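Local coordinates for tRNA-splicing endonuclease (Sulfolobus tokodaii, PDB 2CV8), which probably cleaves precursor tRNA at both splice sites, releasing the intron and leaving tRNA halves with 2',3'-cyclic phosphate and 5'-hydroxyl ends, at residues Glu4-Glu16 against Ile42-Val54. Residues are numbered along the deposited sequence; the frame is centred on the assembly and turned at random.
Sequences ELVKDKILIKNIE and INSELILSLIEGV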
loop_
_atom_site.group_PDB
_atom_site.type_symbol
_atom_site.label_atom_id
_atom_site.label_comp_id
_atom_site.label_asym_id
_atom_site.label_seq_id
_atom_site.Cartn_x
_atom_site.Cartn_y
_atom_site.Cartn_z
ATOM N N GLU B 4 30.752 6.565 20.026
ATOM C CA GLU B 4 30.199 6.415 21.364
ATOM C C GLU B 4 28.692 6.232 21.328
ATOM O O GLU B 4 27.986 6.920 20.595
ATOM C CB GLU B 4 30.526 7.652 22.222
ATOM C CG GLU B 4 31.764 7.533 23.105
ATOM C CD GLU B 4 31.475 6.871 24.444
ATOM O OE1 GLU B 4 32.432 6.656 25.219
ATOM O OE2 GLU B 4 30.295 6.570 24.727
ATOM N N LEU B 5 28.205 5.287 22.117
ATOM C CA LEU B 5 26.778 5.073 22.208
ATOM C C LEU B 5 26.311 6.025 23.290
ATOM O O LEU B 5 26.861 6.046 24.389
ATOM C CB LEU B 5 26.453 3.642 22.626
ATOM C CG LEU B 5 24.985 3.405 23.002
ATOM C CD1 LEU B 5 24.081 3.777 21.832
ATOM C CD2 LEU B 5 24.787 1.944 23.404
ATOM N N VAL B 6 25.308 6.823 22.967
ATOM C CA VAL B 6 24.759 7.769 23.915
ATOM C C VAL B 6 23.242 7.713 23.754
ATOM O O VAL B 6 22.661 8.412 22.921
ATOM C CB VAL B 6 25.330 9.204 23.661
ATOM C CG1 VAL B 6 25.346 9.509 22.177
ATOM C CG2 VAL B 6 24.516 10.243 24.410
ATOM N N LYS B 7 22.618 6.847 24.550
ATOM C CA LYS B 7 21.170 6.652 24.529
ATOM C C LYS B 7 20.752 5.755 23.368
ATOM O O LYS B 7 21.072 4.563 23.335
ATOM C CB LYS B 7 20.453 7.996 24.408
ATOM C CG LYS B 7 20.760 8.968 25.518
ATOM C CD LYS B 7 20.390 10.369 25.097
ATOM C CE LYS B 7 20.317 11.292 26.286
ATOM N NZ LYS B 7 19.265 10.872 27.250
ATOM N N ASP B 8 20.033 6.346 22.418
ATOM C CA ASP B 8 19.548 5.633 21.242
ATOM C C ASP B 8 20.308 6.048 19.975
ATOM O O ASP B 8 19.933 5.679 18.854
ATOM C CB ASP B 8 18.055 5.909 21.060
ATOM C CG ASP B 8 17.739 7.396 21.009
ATOM O OD1 ASP B 8 16.563 7.745 20.766
ATOM O OD2 ASP B 8 18.664 8.215 21.214
ATOM N N LYS B 9 21.378 6.815 20.162
ATOM C CA LYS B 9 22.189 7.274 19.050
ATOM C C LYS B 9 23.686 7.062 19.263
ATOM O O LYS B 9 24.133 6.748 20.368
ATOM C CB LYS B 9 21.888 8.741 18.769
ATOM C CG LYS B 9 20.556 8.914 18.068
ATOM C CD LYS B 9 20.275 10.358 17.684
ATOM C CE LYS B 9 19.074 10.436 16.748
ATOM N NZ LYS B 9 17.884 9.715 17.305
ATOM N N ILE B 10 24.456 7.222 18.191
ATOM C CA ILE B 10 25.900 7.045 18.249
ATOM C C ILE B 10 26.646 8.298 17.817
ATOM O O ILE B 10 26.478 8.796 16.706
ATOM C CB ILE B 10 26.320 5.849 17.390
ATOM C CG1 ILE B 10 25.803 4.570 18.048
ATOM C CG2 ILE B 10 27.826 5.799 17.232
ATOM C CD1 ILE B 10 25.965 3.354 17.212
ATOM N N LEU B 11 27.484 8.790 18.715
ATOM C CA LEU B 11 28.253 10.002 18.501
ATOM C C LEU B 11 29.630 9.752 17.894
ATOM O O LEU B 11 30.357 8.858 18.329
ATOM C CB LEU B 11 28.406 10.713 19.850
ATOM C CG LEU B 11 29.021 12.106 19.942
ATOM C CD1 LEU B 11 28.082 13.129 19.312
ATOM C CD2 LEU B 11 29.266 12.438 21.405
ATOM N N ILE B 12 29.982 10.532 16.877
ATOM C CA ILE B 12 31.303 10.429 16.254
ATOM C C ILE B 12 31.968 11.768 16.575
ATOM O O ILE B 12 31.727 12.766 15.883
ATOM C CB ILE B 12 31.224 10.274 14.713
ATOM C CG1 ILE B 12 30.491 8.981 14.341
ATOM C CG2 ILE B 12 32.641 10.274 14.118
ATOM C CD1 ILE B 12 31.262 7.719 14.654
ATOM N N LYS B 13 32.798 11.783 17.621
ATOM C CA LYS B 13 33.476 13.002 18.073
ATOM C C LYS B 13 34.644 13.490 17.221
ATOM O O LYS B 13 34.873 14.690 17.121
ATOM C CB LYS B 13 33.927 12.826 19.526
ATOM C CG LYS B 13 34.752 11.576 19.776
ATOM C CD LYS B 13 34.738 11.190 21.250
ATOM C CE LYS B 13 33.321 10.832 21.712
ATOM N NZ LYS B 13 33.264 10.327 23.120
ATOM N N ASN B 14 35.382 12.573 16.607
ATOM C CA ASN B 14 36.511 12.952 15.759
ATOM C C ASN B 14 36.019 13.421 14.387
ATOM O O ASN B 14 35.343 12.673 13.683
ATOM C CB ASN B 14 37.462 11.759 15.592
ATOM C CG ASN B 14 38.544 12.012 14.562
ATOM O OD1 ASN B 14 38.259 12.252 13.390
ATOM N ND2 ASN B 14 39.798 11.956 14.994
ATOM N N ILE B 15 36.366 14.647 13.999
ATOM C CA ILE B 15 35.938 15.187 12.704
ATOM C C ILE B 15 36.498 14.466 11.469
ATOM O O ILE B 15 35.820 14.382 10.442
ATOM C CB ILE B 15 36.251 16.702 12.585
ATOM C CG1 ILE B 15 35.343 17.489 13.528
ATOM C CG2 ILE B 15 36.021 17.179 11.157
ATOM C CD1 ILE B 15 35.400 18.973 13.316
ATOM N N GLU B 16 37.723 13.960 11.548
ATOM C CA GLU B 16 38.286 13.230 10.416
ATOM C C GLU B 16 37.442 11.971 10.237
ATOM O O GLU B 16 36.930 11.699 9.146
ATOM C CB GLU B 16 39.738 12.823 10.685
ATOM C CG GLU B 16 40.721 13.974 10.730
ATOM C CD GLU B 16 42.144 13.502 10.947
ATOM O OE1 GLU B 16 42.648 12.733 10.100
ATOM O OE2 GLU B 16 42.756 13.895 11.965
ATOM N N ILE B 42 31.655 19.545 6.663
ATOM C CA ILE B 42 31.300 19.029 7.985
ATOM C C ILE B 42 32.357 19.446 9.006
ATOM O O ILE B 42 33.544 19.153 8.834
ATOM C CB ILE B 42 31.196 17.467 7.994
ATOM C CG1 ILE B 42 30.028 17.010 7.115
ATOM C CG2 ILE B 42 31.019 16.957 9.432
ATOM C CD1 ILE B 42 29.879 15.491 7.006
ATOM N N ASN B 43 31.928 20.120 10.069
ATOM C CA ASN B 43 32.848 20.573 11.110
ATOM C C ASN B 43 32.336 20.240 12.489
ATOM O O ASN B 43 32.942 20.609 13.490
ATOM C CB ASN B 43 33.062 22.079 11.029
ATOM C CG ASN B 43 33.783 22.489 9.776
ATOM O OD1 ASN B 43 33.186 22.589 8.699
ATOM N ND2 ASN B 43 35.087 22.718 9.897
ATOM N N SER B 44 31.208 19.554 12.543
ATOM C CA SER B 44 30.636 19.179 13.818
ATOM C C SER B 44 30.519 17.668 13.873
ATOM O O SER B 44 30.445 17.009 12.841
ATOM C CB SER B 44 29.268 19.832 13.996
ATOM O OG SER B 44 28.389 19.487 12.940
ATOM N N GLU B 45 30.517 17.131 15.087
ATOM C CA GLU B 45 30.412 15.697 15.316
ATOM C C GLU B 45 29.332 15.046 14.469
ATOM O O GLU B 45 28.234 15.561 14.336
ATOM C CB GLU B 45 30.156 15.418 16.802
ATOM C CG GLU B 45 29.317 16.455 17.517
ATOM C CD GLU B 45 30.152 17.567 18.114
ATOM O OE1 GLU B 45 29.611 18.370 18.900
ATOM O OE2 GLU B 45 31.355 17.637 17.800
ATOM N N LEU B 46 29.669 13.907 13.892
ATOM C CA LEU B 46 28.752 13.166 13.050
ATOM C C LEU B 46 27.830 12.373 13.964
ATOM O O LEU B 46 28.285 11.715 14.895
ATOM C CB LEU B 46 29.560 12.225 12.139
ATOM C CG LEU B 46 29.000 11.623 10.843
ATOM C CD1 LEU B 46 28.221 10.364 11.126
ATOM C CD2 LEU B 46 28.141 12.676 10.136
ATOM N N ILE B 47 26.529 12.450 13.719
ATOM C CA ILE B 47 25.590 11.693 14.528
ATOM C C ILE B 47 24.929 10.562 13.745
ATOM O O ILE B 47 24.255 10.788 12.747
ATOM C CB ILE B 47 24.528 12.617 15.143
ATOM C CG1 ILE B 47 25.166 13.367 16.317
ATOM C CG2 ILE B 47 23.323 11.812 15.619
ATOM C CD1 ILE B 47 24.195 14.055 17.227
ATOM N N LEU B 48 25.148 9.336 14.203
ATOM C CA LEU B 48 24.592 8.154 13.559
ATOM C C LEU B 48 23.478 7.559 14.390
ATOM O O LEU B 48 23.549 7.540 15.612
ATOM C CB LEU B 48 25.672 7.084 13.365
ATOM C CG LEU B 48 26.823 7.311 12.378
ATOM C CD1 LEU B 48 27.764 6.099 12.430
ATOM C CD2 LEU B 48 26.275 7.526 10.954
ATOM N N SER B 49 22.451 7.060 13.716
ATOM C CA SER B 49 21.332 6.429 14.391
ATOM C C SER B 49 21.737 4.985 14.654
ATOM O O SER B 49 22.664 4.476 14.012
ATOM C CB SER B 49 20.098 6.459 13.497
ATOM O OG SER B 49 20.306 5.733 12.299
ATOM N N LEU B 50 21.067 4.324 15.596
ATOM C CA LEU B 50 21.399 2.936 15.884
ATOM C C LEU B 50 21.335 2.075 14.626
ATOM O O LEU B 50 22.185 1.209 14.421
ATOM C CB LEU B 50 20.472 2.372 16.958
ATOM C CG LEU B 50 20.954 2.678 18.376
ATOM C CD1 LEU B 50 19.885 2.316 19.398
ATOM C CD2 LEU B 50 22.247 1.909 18.627
ATOM N N ILE B 51 20.339 2.321 13.777
ATOM C CA ILE B 51 20.205 1.555 12.543
ATOM C C ILE B 51 21.473 1.686 11.693
ATOM O O ILE B 51 21.984 0.693 11.183
ATOM C CB ILE B 51 18.967 2.012 11.745
ATOM C CG1 ILE B 51 17.705 1.547 12.463
ATOM C CG2 ILE B 51 18.974 1.425 10.355
ATOM C CD1 ILE B 51 16.432 1.962 11.771
ATOM N N GLU B 52 21.980 2.905 11.549
ATOM C CA GLU B 52 23.196 3.135 10.782
ATOM C C GLU B 52 24.417 2.529 11.491
ATOM O O GLU B 52 25.243 1.843 10.876
ATOM C CB GLU B 52 23.432 4.631 10.597
ATOM C CG GLU B 52 22.402 5.314 9.750
ATOM C CD GLU B 52 22.766 6.748 9.465
ATOM O OE1 GLU B 52 22.848 7.541 10.423
ATOM O OE2 GLU B 52 22.975 7.082 8.281
ATOM N N GLY B 53 24.532 2.801 12.788
ATOM C CA GLY B 53 25.650 2.281 13.550
ATOM C C GLY B 53 25.746 0.763 13.537
ATOM O O GLY B 53 26.829 0.199 13.358
ATOM N N VAL B 54 24.613 0.100 13.739
ATOM C CA VAL B 54 24.583 -1.350 13.752
ATOM C C VAL B 54 25.017 -1.869 12.381
ATOM O O VAL B 54 25.739 -2.862 12.286
ATOM C CB VAL B 54 23.155 -1.879 14.126
ATOM C CG1 VAL B 54 23.088 -3.400 13.983
ATOM C CG2 VAL B 54 22.824 -1.496 15.564
HETATM O O HOH W 1 18.496 5.919 16.346
#
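Ile12 and Leu46 lie side by side and point the same way on the face of an antiparallel strand pair that carries Ile10, Ile12, Leu46 and Leu48, CB of Ile12 3.6 Å from CB of Leu46. They form a hydrogen-bonded pair: Ile12 N donates a hydrogen bond to Leu46 O, while the return bond from Leu46 N to Ile12 O is weak. Ile10 and Leu48 repeat the pairing on the same face with two straighter bonds, 164° at Ile10 N and 168° at Leu48 N. With its CG1 anti to the carbonyl carbon (chi1 -68°), Ile10 sends CD1 over the first turn of helix 50-58, 3.8 Å from Gly53 CA; Gly53 has no side chain, so CD1 can lie against its CA. Strands 46-49 and 9-12 are neighbours inside the mixed sheet of the N-terminal domain, between strands 29-30 and 2-6, away from the predicted active site; helix 15-25 covers Ile12 and Leu46 through Ile21 and Ala18. On the other face Leu11 CD1 reaches 4.0 Å to Glu45 CG, the two side chains running alongside each other, and Lys9 lays its CD across Ile47 CG2. At the strand end Ser49 and Glu52 form a capping box, both of its bonds weak. Leu50 packs its branched end against Asp8 O, and CD2 meets Leu5 CD1 at 4.1 Å. A water accepts from Leu50 N and donates to Asp8 O, bridging the turn from Val6 to Lys9 to the helix start.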